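Sulfatase (PDB 6USS) probably hydrolyses aryl sulfate esters as a calcium-dependent sulfatase of a human gut bacterium. Local coordinates at residues T55-T58 with H59-V63; L243-A246 with K247-N250; V362-P365 with G366-P370; I405-I408 with P409-Q413. The protein carries 1 engineered substitution. One frame throughout, in Å; residues are numbered along the deposited sequence.

Contact 1: residues T55-T58 with H59-V63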
loop_
_atom_site.group_PDB
_atom_site.type_symbol
_atom_site.label_atom_id
_atom_site.label_comp_id
_atom_site.label_asym_id
_atom_site.label_seq_id
_atom_site.Cartn_x
_atom_site.Cartn_y
_atom_site.Cartn_z
ATOM N N THR A 55 13.034 38.611 13.229
ATOM C CA THR A 55 14.206 39.438 12.938
ATOM C C THR A 55 15.082 39.693 14.164
ATOM O O THR A 55 16.146 40.309 14.021
ATOM C CB THR A 55 13.802 40.792 12.344
ATOM O OG1 THR A 55 12.965 41.485 13.276
ATOM C CG2 THR A 55 13.060 40.612 11.035
ATOM N N GLN A 56 14.663 39.264 15.358
ATOM C CA GLN A 56 15.544 39.272 16.519
ATOM C C GLN A 56 15.378 37.977 17.309
ATOM O O GLN A 56 14.272 37.437 17.411
ATOM C CB GLN A 56 15.290 40.502 17.409
ATOM C CG GLN A 56 13.885 40.641 17.990
ATOM C CD GLN A 56 13.385 42.111 18.058
ATOM O OE1 GLN A 56 13.284 42.803 17.030
ATOM N NE2 GLN A 56 13.061 42.576 19.270
ATOM N N LYS A 57 16.499 37.470 17.828
ATOM C CA LYS A 57 16.505 36.273 18.659
ATOM C C LYS A 57 15.617 36.465 19.891
ATOM O O LYS A 57 15.626 37.528 20.517
ATOM C CB LYS A 57 17.949 35.977 19.072
ATOM C CG LYS A 57 18.240 34.541 19.442
ATOM C CD LYS A 57 19.749 34.254 19.523
ATOM C CE LYS A 57 20.014 32.743 19.709
ATOM N NZ LYS A 57 21.371 32.425 20.256
ATOM N N THR A 58 14.833 35.437 20.245
ATOM C CA THR A 58 13.976 35.510 21.425
ATOM C C THR A 58 14.594 34.754 22.587
ATOM O O THR A 58 15.609 34.069 22.455
ATOM C CB THR A 58 12.584 34.932 21.177
ATOM O OG1 THR A 58 12.709 33.527 20.923
ATOM C CG2 THR A 58 11.884 35.643 20.044
ATOM N N HIS A 59 13.949 34.867 23.749
ATOM C CA HIS A 59 14.389 34.072 24.888
ATOM C C HIS A 59 14.187 32.583 24.632
ATOM O O HIS A 59 15.033 31.764 25.031
ATOM C CB HIS A 59 13.661 34.490 26.164
ATOM C CG HIS A 59 14.036 33.657 27.351
ATOM N ND1 HIS A 59 15.335 33.570 27.819
ATOM C CD2 HIS A 59 13.299 32.834 28.137
ATOM C CE1 HIS A 59 15.374 32.746 28.854
ATOM N NE2 HIS A 59 14.154 32.283 29.063
ATOM N N TYR A 60 13.087 32.210 23.962
ATOM C CA TYR A 60 12.915 30.812 23.575
ATOM C C TYR A 60 14.075 30.338 22.720
ATOM O O TYR A 60 14.592 29.234 22.927
ATOM C CB TYR A 60 11.608 30.617 22.825
ATOM C CG TYR A 60 10.399 30.720 23.716
ATOM C CD1 TYR A 60 10.331 30.004 24.904
ATOM C CD2 TYR A 60 9.330 31.538 23.381
ATOM C CE1 TYR A 60 9.222 30.080 25.731
ATOM C CE2 TYR A 60 8.205 31.621 24.208
ATOM C CZ TYR A 60 8.168 30.882 25.379
ATOM O OH TYR A 60 7.092 30.953 26.209
ATOM N N ASN A 61 14.502 31.156 21.750
ATOM C CA ASN A 61 15.653 30.777 20.936
ATOM C C ASN A 61 16.861 30.514 21.807
ATOM O O ASN A 61 17.610 29.559 21.568
ATOM C CB ASN A 61 15.984 31.864 19.919
ATOM C CG ASN A 61 14.879 32.085 18.927
ATOM O OD1 ASN A 61 14.650 33.201 18.475
ATOM N ND2 ASN A 61 14.184 31.021 18.581
ATOM N N GLU A 62 17.059 31.337 22.836
ATOM C CA GLU A 62 18.196 31.126 23.723
ATOM C C GLU A 62 18.085 29.796 24.466
ATOM O O GLU A 62 19.099 29.124 24.684
ATOM C CB GLU A 62 18.339 32.290 24.712
ATOM C CG GLU A 62 18.584 33.683 24.103
ATOM C CD GLU A 62 19.936 33.833 23.389
ATOM O OE1 GLU A 62 20.674 32.831 23.221
ATOM O OE2 GLU A 62 20.260 34.972 22.986
ATOM N N VAL A 63 16.874 29.384 24.855
ATOM C CA VAL A 63 16.785 28.208 25.729
ATOM C C VAL A 63 16.685 26.879 24.964
ATOM O O VAL A 63 17.218 25.865 25.425
ATOM C CB VAL A 63 15.629 28.349 26.751
ATOM C CG1 VAL A 63 15.710 29.670 27.463
ATOM C CG2 VAL A 63 14.242 28.161 26.117
HETATM O O HOH W 1 13.183 34.643 16.435
#

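Contact 2: residues L243-A246 with K247-N250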
loop_
_atom_site.group_PDB
_atom_site.type_symbol
_atom_site.label_atom_id
_atom_site.label_comp_id
_atom_site.label_asym_id
_atom_site.label_seq_id
_atom_site.Cartn_x
_atom_site.Cartn_y
_atom_site.Cartn_z
ATOM N N LEU A 243 14.764 3.580 4.556
ATOM C CA LEU A 243 15.643 4.246 3.603
ATOM C C LEU A 243 16.736 3.308 3.095
ATOM O O LEU A 243 17.082 3.336 1.904
ATOM C CB LEU A 243 16.265 5.480 4.257
ATOM C CG LEU A 243 15.383 6.717 4.394
ATOM C CD1 LEU A 243 16.157 7.866 5.035
ATOM C CD2 LEU A 243 14.853 7.133 3.036
ATOM N N ASN A 244 17.298 2.475 3.977
ATOM C CA ASN A 244 18.227 1.454 3.505
ATOM C C ASN A 244 17.545 0.524 2.503
ATOM O O ASN A 244 18.087 0.258 1.426
ATOM C CB ASN A 244 18.812 0.698 4.693
ATOM C CG ASN A 244 19.810 1.550 5.483
ATOM O OD1 ASN A 244 20.565 2.339 4.904
ATOM N ND2 ASN A 244 19.804 1.409 6.804
ATOM N N HIS A 245 16.327 0.073 2.810
ATOM C CA HIS A 245 15.566 -0.730 1.857
ATOM C C HIS A 245 15.343 0.033 0.554
ATOM O O HIS A 245 15.443 -0.548 -0.535
ATOM C CB HIS A 245 14.230 -1.151 2.481
ATOM C CG HIS A 245 13.709 -2.469 1.994
ATOM N ND1 HIS A 245 13.019 -3.339 2.813
ATOM C CD2 HIS A 245 13.763 -3.060 0.775
ATOM C CE1 HIS A 245 12.685 -4.418 2.120
ATOM N NE2 HIS A 245 13.124 -4.273 0.880
ATOM N N ALA A 246 15.069 1.343 0.643
ATOM C CA ALA A 246 14.831 2.142 -0.561
ATOM C C ALA A 246 16.073 2.232 -1.448
ATOM O O ALA A 246 15.954 2.390 -2.670
ATOM C CB ALA A 246 14.357 3.542 -0.182
ATOM N N LYS A 247 17.266 2.130 -0.861
ATOM C CA LYS A 247 18.472 2.111 -1.675
ATOM C C LYS A 247 18.509 0.902 -2.615
ATOM O O LYS A 247 19.170 0.962 -3.656
ATOM C CB LYS A 247 19.699 2.137 -0.766
ATOM C CG LYS A 247 20.276 3.503 -0.517
ATOM C CD LYS A 247 21.697 3.386 0.025
ATOM C CE LYS A 247 22.690 4.244 -0.800
ATOM N NZ LYS A 247 24.142 3.921 -0.523
ATOM N N GLU A 248 17.794 -0.183 -2.287
ATOM C CA GLU A 248 17.741 -1.366 -3.149
ATOM C C GLU A 248 16.975 -1.124 -4.445
ATOM O O GLU A 248 17.186 -1.852 -5.423
ATOM C CB GLU A 248 17.067 -2.536 -2.425
ATOM C CG GLU A 248 17.793 -3.072 -1.204
ATOM C CD GLU A 248 19.079 -3.782 -1.544
ATOM O OE1 GLU A 248 19.218 -4.275 -2.690
ATOM O OE2 GLU A 248 19.956 -3.835 -0.660
ATOM N N TYR A 249 16.058 -0.160 -4.470
ATOM C CA TYR A 249 15.190 0.039 -5.619
ATOM C C TYR A 249 15.734 1.156 -6.490
ATOM O O TYR A 249 16.103 2.224 -5.985
ATOM C CB TYR A 249 13.780 0.402 -5.179
ATOM C CG TYR A 249 13.094 -0.594 -4.290
ATOM C CD1 TYR A 249 13.557 -1.904 -4.156
ATOM C CD2 TYR A 249 11.941 -0.225 -3.603
ATOM C CE1 TYR A 249 12.881 -2.816 -3.330
ATOM C CE2 TYR A 249 11.260 -1.111 -2.804
ATOM C CZ TYR A 249 11.724 -2.399 -2.658
ATOM O OH TYR A 249 11.021 -3.243 -1.830
ATOM N N ASN A 250 15.757 0.921 -7.803
ATOM C CA ASN A 250 16.274 1.935 -8.719
ATOM C C ASN A 250 15.152 2.903 -9.121
ATOM O O ASN A 250 14.664 2.932 -10.255
ATOM C CB ASN A 250 16.938 1.289 -9.926
ATOM C CG ASN A 250 17.399 2.322 -10.927
ATOM O OD1 ASN A 250 17.950 3.362 -10.550
ATOM N ND2 ASN A 250 17.122 2.078 -12.205
#

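Contact 3: residues V362-P365 with G366-P370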
loop_
_atom_site.group_PDB
_atom_site.type_symbol
_atom_site.label_atom_id
_atom_site.label_comp_id
_atom_site.label_asym_id
_atom_site.label_seq_id
_atom_site.Cartn_x
_atom_site.Cartn_y
_atom_site.Cartn_z
ATOM N N VAL A 362 13.846 24.773 3.652
ATOM C CA VAL A 362 14.022 23.920 2.488
ATOM C C VAL A 362 15.495 23.888 2.120
ATOM O O VAL A 362 16.115 24.941 1.904
ATOM C CB VAL A 362 13.171 24.378 1.295
ATOM C CG1 VAL A 362 13.600 23.640 0.037
ATOM C CG2 VAL A 362 11.687 24.168 1.583
ATOM N N ARG A 363 16.056 22.686 2.075
ATOM C CA ARG A 363 17.354 22.443 1.476
ATOM C C ARG A 363 17.093 21.778 0.141
ATOM O O ARG A 363 16.215 20.920 0.031
ATOM C CB ARG A 363 18.241 21.555 2.355
ATOM C CG ARG A 363 19.680 21.391 1.835
ATOM C CD ARG A 363 20.584 20.657 2.834
ATOM N NE ARG A 363 20.339 19.216 2.884
ATOM C CZ ARG A 363 20.825 18.396 3.821
ATOM N NH1 ARG A 363 21.594 18.869 4.796
ATOM N NH2 ARG A 363 20.547 17.095 3.779
ATOM N N TRP A 364 17.818 22.210 -0.872
ATOM C CA TRP A 364 17.695 21.719 -2.238
ATOM C C TRP A 364 19.027 22.031 -2.910
ATOM O O TRP A 364 19.161 23.064 -3.587
ATOM C CB TRP A 364 16.512 22.394 -2.937
ATOM C CG TRP A 364 16.158 21.839 -4.288
ATOM C CD1 TRP A 364 16.811 20.858 -4.974
ATOM C CD2 TRP A 364 15.058 22.240 -5.113
ATOM N NE1 TRP A 364 16.181 20.616 -6.176
ATOM C CE2 TRP A 364 15.103 21.455 -6.286
ATOM C CE3 TRP A 364 14.031 23.178 -4.971
ATOM C CZ2 TRP A 364 14.172 21.590 -7.312
ATOM C CZ3 TRP A 364 13.097 23.303 -5.988
ATOM C CH2 TRP A 364 13.176 22.510 -7.145
ATOM N N PRO A 365 20.044 21.194 -2.701
ATOM C CA PRO A 365 21.407 21.550 -3.136
ATOM C C PRO A 365 21.493 21.752 -4.644
ATOM O O PRO A 365 20.966 20.960 -5.430
ATOM C CB PRO A 365 22.248 20.353 -2.671
ATOM C CG PRO A 365 21.410 19.668 -1.610
ATOM C CD PRO A 365 19.990 19.890 -2.014
ATOM N N GLY A 366 22.152 22.840 -5.042
ATOM C CA GLY A 366 22.266 23.214 -6.434
ATOM C C GLY A 366 21.163 24.117 -6.960
ATOM O O GLY A 366 21.331 24.725 -8.031
ATOM N N VAL A 367 20.044 24.213 -6.252
ATOM C CA VAL A 367 18.893 24.992 -6.680
ATOM C C VAL A 367 18.629 26.143 -5.721
ATOM O O VAL A 367 18.457 27.290 -6.137
ATOM C CB VAL A 367 17.646 24.088 -6.810
ATOM C CG1 VAL A 367 16.399 24.911 -7.174
ATOM C CG2 VAL A 367 17.913 22.952 -7.816
ATOM N N VAL A 368 18.596 25.852 -4.431
ATOM C CA VAL A 368 18.266 26.829 -3.406
ATOM C C VAL A 368 19.572 27.366 -2.827
ATOM O O VAL A 368 20.467 26.589 -2.459
ATOM C CB VAL A 368 17.345 26.204 -2.342
ATOM C CG1 VAL A 368 17.354 26.989 -1.028
ATOM C CG2 VAL A 368 15.939 26.113 -2.907
ATOM N N LYS A 369 19.707 28.690 -2.799
ATOM C CA LYS A 369 20.958 29.280 -2.371
ATOM C C LYS A 369 21.063 29.205 -0.852
ATOM O O LYS A 369 20.113 29.571 -0.149
ATOM C CB LYS A 369 21.068 30.708 -2.891
ATOM C CG LYS A 369 21.262 30.760 -4.439
ATOM C CD LYS A 369 22.132 29.563 -4.980
ATOM C CE LYS A 369 21.652 28.987 -6.335
ATOM N NZ LYS A 369 22.411 27.756 -6.768
ATOM N N PRO A 370 22.173 28.703 -0.316
ATOM C CA PRO A 370 22.231 28.389 1.119
ATOM C C PRO A 370 22.222 29.638 1.993
ATOM O O PRO A 370 22.540 30.748 1.560
ATOM C CB PRO A 370 23.550 27.606 1.279
ATOM C CG PRO A 370 24.351 27.933 0.090
ATOM C CD PRO A 370 23.385 28.282 -1.036
HETATM O O HOH W 2 19.949 24.694 -0.513
#

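Contact 4: residues I405-I408 with P409-Q413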
loop_
_atom_site.group_PDB
_atom_site.type_symbol
_atom_site.label_atom_id
_atom_site.label_comp_id
_atom_site.label_asym_id
_atom_site.label_seq_id
_atom_site.Cartn_x
_atom_site.Cartn_y
_atom_site.Cartn_z
ATOM N N ILE A 405 -0.707 26.906 -4.499
ATOM C CA ILE A 405 0.070 27.575 -5.537
ATOM C C ILE A 405 1.537 27.234 -5.310
ATOM O O ILE A 405 2.059 27.443 -4.209
ATOM C CB ILE A 405 -0.130 29.105 -5.516
ATOM C CG1 ILE A 405 -1.604 29.482 -5.643
ATOM C CG2 ILE A 405 0.645 29.736 -6.644
ATOM C CD1 ILE A 405 -2.216 29.082 -6.979
ATOM N N SER A 406 2.194 26.717 -6.340
ATOM C CA SER A 406 3.596 26.336 -6.212
ATOM C C SER A 406 4.438 27.493 -5.680
ATOM O O SER A 406 4.282 28.639 -6.113
ATOM C CB SER A 406 4.136 25.873 -7.551
ATOM O OG SER A 406 5.447 25.403 -7.380
ATOM N N PHE A 407 5.297 27.203 -4.700
ATOM C CA PHE A 407 6.253 28.184 -4.220
ATOM C C PHE A 407 7.648 27.925 -4.767
ATOM O O PHE A 407 8.615 28.518 -4.281
ATOM C CB PHE A 407 6.278 28.248 -2.684
ATOM C CG PHE A 407 6.392 26.904 -1.978
ATOM C CD1 PHE A 407 7.602 26.215 -1.934
ATOM C CD2 PHE A 407 5.300 26.365 -1.300
ATOM C CE1 PHE A 407 7.717 24.982 -1.272
ATOM C CE2 PHE A 407 5.408 25.129 -0.627
ATOM C CZ PHE A 407 6.622 24.439 -0.614
ATOM N N ILE A 408 7.770 27.062 -5.773
ATOM C CA ILE A 408 9.045 26.834 -6.450
ATOM C C ILE A 408 9.601 28.168 -6.955
ATOM O O ILE A 408 10.828 28.370 -6.914
ATOM C CB ILE A 408 8.901 25.804 -7.589
ATOM C CG1 ILE A 408 8.981 24.368 -7.074
ATOM C CG2 ILE A 408 10.042 25.918 -8.578
ATOM C CD1 ILE A 408 8.231 24.099 -5.812
ATOM N N PRO A 409 8.778 29.110 -7.440
ATOM C CA PRO A 409 9.346 30.421 -7.808
ATOM C C PRO A 409 9.964 31.169 -6.639
ATOM O O PRO A 409 10.849 32.001 -6.866
ATOM C CB PRO A 409 8.151 31.182 -8.408
ATOM C CG PRO A 409 7.314 30.131 -8.977
ATOM C CD PRO A 409 7.429 28.944 -8.022
ATOM N N LEU A 410 9.541 30.909 -5.397
ATOM C CA LEU A 410 10.260 31.492 -4.270
ATOM C C LEU A 410 11.572 30.767 -4.031
ATOM O O LEU A 410 12.580 31.397 -3.696
ATOM C CB LEU A 410 9.396 31.465 -3.011
ATOM C CG LEU A 410 8.068 32.209 -3.137
ATOM C CD1 LEU A 410 7.129 31.867 -1.983
ATOM C CD2 LEU A 410 8.320 33.703 -3.224
ATOM N N LEU A 411 11.587 29.449 -4.227
ATOM C CA LEU A 411 12.814 28.688 -4.004
ATOM C C LEU A 411 13.899 29.075 -5.004
ATOM O O LEU A 411 15.091 29.064 -4.676
ATOM C CB LEU A 411 12.521 27.195 -4.084
ATOM C CG LEU A 411 11.605 26.699 -2.973
ATOM C CD1 LEU A 411 11.151 25.288 -3.299
ATOM C CD2 LEU A 411 12.297 26.755 -1.614
ATOM N N LYS A 412 13.508 29.425 -6.226
ATOM C CA LYS A 412 14.450 29.747 -7.285
ATOM C C LYS A 412 14.580 31.250 -7.549
ATOM O O LYS A 412 15.363 31.639 -8.420
ATOM C CB LYS A 412 14.037 29.009 -8.561
ATOM C CG LYS A 412 13.968 27.486 -8.398
ATOM C CD LYS A 412 13.430 26.841 -9.669
ATOM C CE LYS A 412 14.409 25.831 -10.250
ATOM N NZ LYS A 412 13.978 25.349 -11.592
ATOM N N GLN A 413 13.858 32.099 -6.800
ATOM C CA GLN A 413 13.847 33.555 -7.004
ATOM C C GLN A 413 13.562 33.914 -8.462
ATOM O O GLN A 413 14.255 34.720 -9.075
ATOM C CB GLN A 413 15.153 34.202 -6.542
ATOM C CG GLN A 413 15.544 33.902 -5.094
ATOM C CD GLN A 413 16.462 34.966 -4.491
ATOM O OE1 GLN A 413 16.031 36.088 -4.191
ATOM N NE2 GLN A 413 17.735 34.615 -4.317
#

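Contact 1: residues T55-T58 with H59-V63
Thr58 and Asn61 exchange hydrogen bonds around the start of helix 59-63, each side chain serving the backbone of the other. Thr58 OG1 takes the N-H of Asn61, with Asn61 N 3.1 Å from Thr58 OG1. In return the amide of Thr58 gives its hydrogen to the side-chain oxygen of Asn61, Thr58 N to Asn61 OD1 being 2.9 Å, and this bond is almost straight (171° at the hydrogen), its donor tilted out of the carbonyl plane. The hydroxyl can reach forward into the first turn because OG1 sits between the backbone N and the carbonyl carbon of its own residue (chi1 65°). Asn61 OD1 has a second donor in a water, 2.9 Å from it, which also donates to Gln56 O and so ties the approaching loop to the same amide group. The other ends are held by the loop that runs nearby: Asn61 ND2 binds Thr49 O, and Thr58 OG1 is also bonded to Gln47 OE1. The carbonyl of Thr58 is used as well, accepting from Glu62 N at 3.1 Å in the first helical bond. On the solvent side the extended Lys57 passes its CG over Asn61 CB, 3.5 Å away, and crosses Glu62 at about a right angle. Lys57 NZ forms a salt bridge with Glu62 OE1 at 3.1 Å, meeting the carboxylate from above its plane, as the bend of Glu62 at chi2 folds that group back toward the loop. Reciprocal side-chain-to-backbone bonding of this kind is the capping box of a helix N-terminus, with Thr58 as N-cap.

Contact 2: residues L243-A246 with K247-N250
His245 comes from the last turn of helix 231-247 and Tyr249 from the loop that follows, and their rings are inclined obliquely, the centroids 5.6 Å apart and the planes at 56°. The hydroxyl end does the touching, Tyr249 OH lying 3.6 Å from His245 NE2. Tyr249 CG lies opposite its carbonyl carbon (chi1 -58°), which turns the ring back along the helix toward His245. The carbonyl of the same histidine also meets the ring: His245 O lies over the centre of one face of Tyr249, 4.3 Å above its plane.

Backbone hydrogen bonds show the helix giving way to tighter turns. Lys247 N still reaches back four residues to Leu243 O (3.0 Å). The next two bonds span three residues, Glu248 N to His245 O at 3.0 Å and Tyr249 N to Ala246 O at 3.1 Å.

The first side-chain carbons lie against helical carbonyls. Glu248 CB is 3.2 Å from His245 O, while Lys247 CB lies 3.3 Å from Asn244 O.

The polar ends turn to partners elsewhere. Asn244 OD1 accepts from Trp305, whereas His245 NE2 and Tyr249 OH both bond to Glu176 OE2 of the second subunit. Two ring groups, one from the helix and one from the loop after it, thus converge on a single carboxylate oxygen across the dimer interface, and that negative charge would be expected to favour a protonated imidazole.

Contact 3: residues V362-P365 with G366-P370
Trp364 offers one face of its indole to Val367, whose two methyls and CB spread across both rings. Val367 CB stands 3.5 Å from the centroid of the five-membered ring and only 6° off its normal, a CH-pi contact. Val367 CG2 reaches toward the nitrogen corner, 3.3 Å from Trp364 NE1, while Val367 CG1 is placed over the middle of the indole, 3.6 Å from Trp364 CD2. Val368 crosses the tryptophan side chain at about a right angle, its CG2 lying 3.8 Å from Trp364 CB. With Trp364 CG anti to its own N (chi1 -172°), the indole stands up beside the turn where the valine can lie against it. Leu411 of helix 408-412 and Ile316 of strand 315-321 also touch this side chain.

The backbone closes the turn beneath this packing. Pro365 and Gly366 occupy the corners of a type II beta turn. Trp364 O accepts two N-H groups, from Val367 N and from Val368 N, each 3.0 Å away. The second bond is almost straight and lies in the carbonyl plane; the first arrives tilted from it. Gly366 takes a positive phi of 90° at its corner, a backbone shape suited to a residue without a side chain. A water bridges the two arms, accepting from Trp364 N and donating to Val368 O (2.8 Å).

A doubly gripped carbonyl therefore fixes the chain reversal that follows strand 357-363, while the indole and the valines give it an apolar side directed to helix 408-412.

Contact 4: residues I405-I408 with P409-Q413
Phe407 and Leu411 meet one turn apart at the N-terminus of helix 408-412, which is introduced by an ST turn and has Phe407 at its N-cap. The two side chains cross at a slant, and Leu411 CD1 meets the ring at its edge, in its plane, 3.9 Å from Phe407 CD1. Because Phe407 CG occupies the crowded position between its N and carbonyl carbon (chi1 49°), the ring stands beside the first turn, and it also makes an edge-to-face pair with Phe383 of helix 383-390. Leu410 uses the near end of the same side chain, its CD1 resting against Phe407 CB at 3.8 Å.

On another side of the turn Ile408 and Lys412 run side by side and point the same way, with Ile408 CG2 3.7 Å from Lys412 CD. The other branch of the isoleucine turns to Leu411, crossing it obliquely, so that Ile408 CD1 and Leu411 CD1 are 4.0 Å apart.

Pro409, in the first turn, has no N-H to give, and the helical bonds start beyond it. Leu411 N donates to Phe407 O and Lys412 N to Ile408 O. Before the helix, Ser406 OG bonds to Glu389 OE1 of helix 383-390 and closes the ST turn by accepting from Ile408 N, 3.3 Å from that oxygen, at an N-H...O angle of 163°.

In the fold
Contacts 3 and 4 are neighbours, their centres about 12 Å apart, and they join directly: Val368 CG2 lies 3.5 Å from Leu411 O, Val367 CG1 3.7 Å from Lys412 CG, and Val362 CG1 3.8 Å from Leu411 CD2. Helix 408-412 thereby packs against the end of strand 357-363 in the large mixed sheet and the turn that follows it. Contact 1 lies on the surface, its nearest atoms about 16 Å from those of either contact 3 or contact 4. Contact 2, at the subunit interface, is about 40 Å from contact 1 between centres. All four lie away from the calcium site of Asp42, Asp43, Asp322, Asn323 and the engineered Cys88.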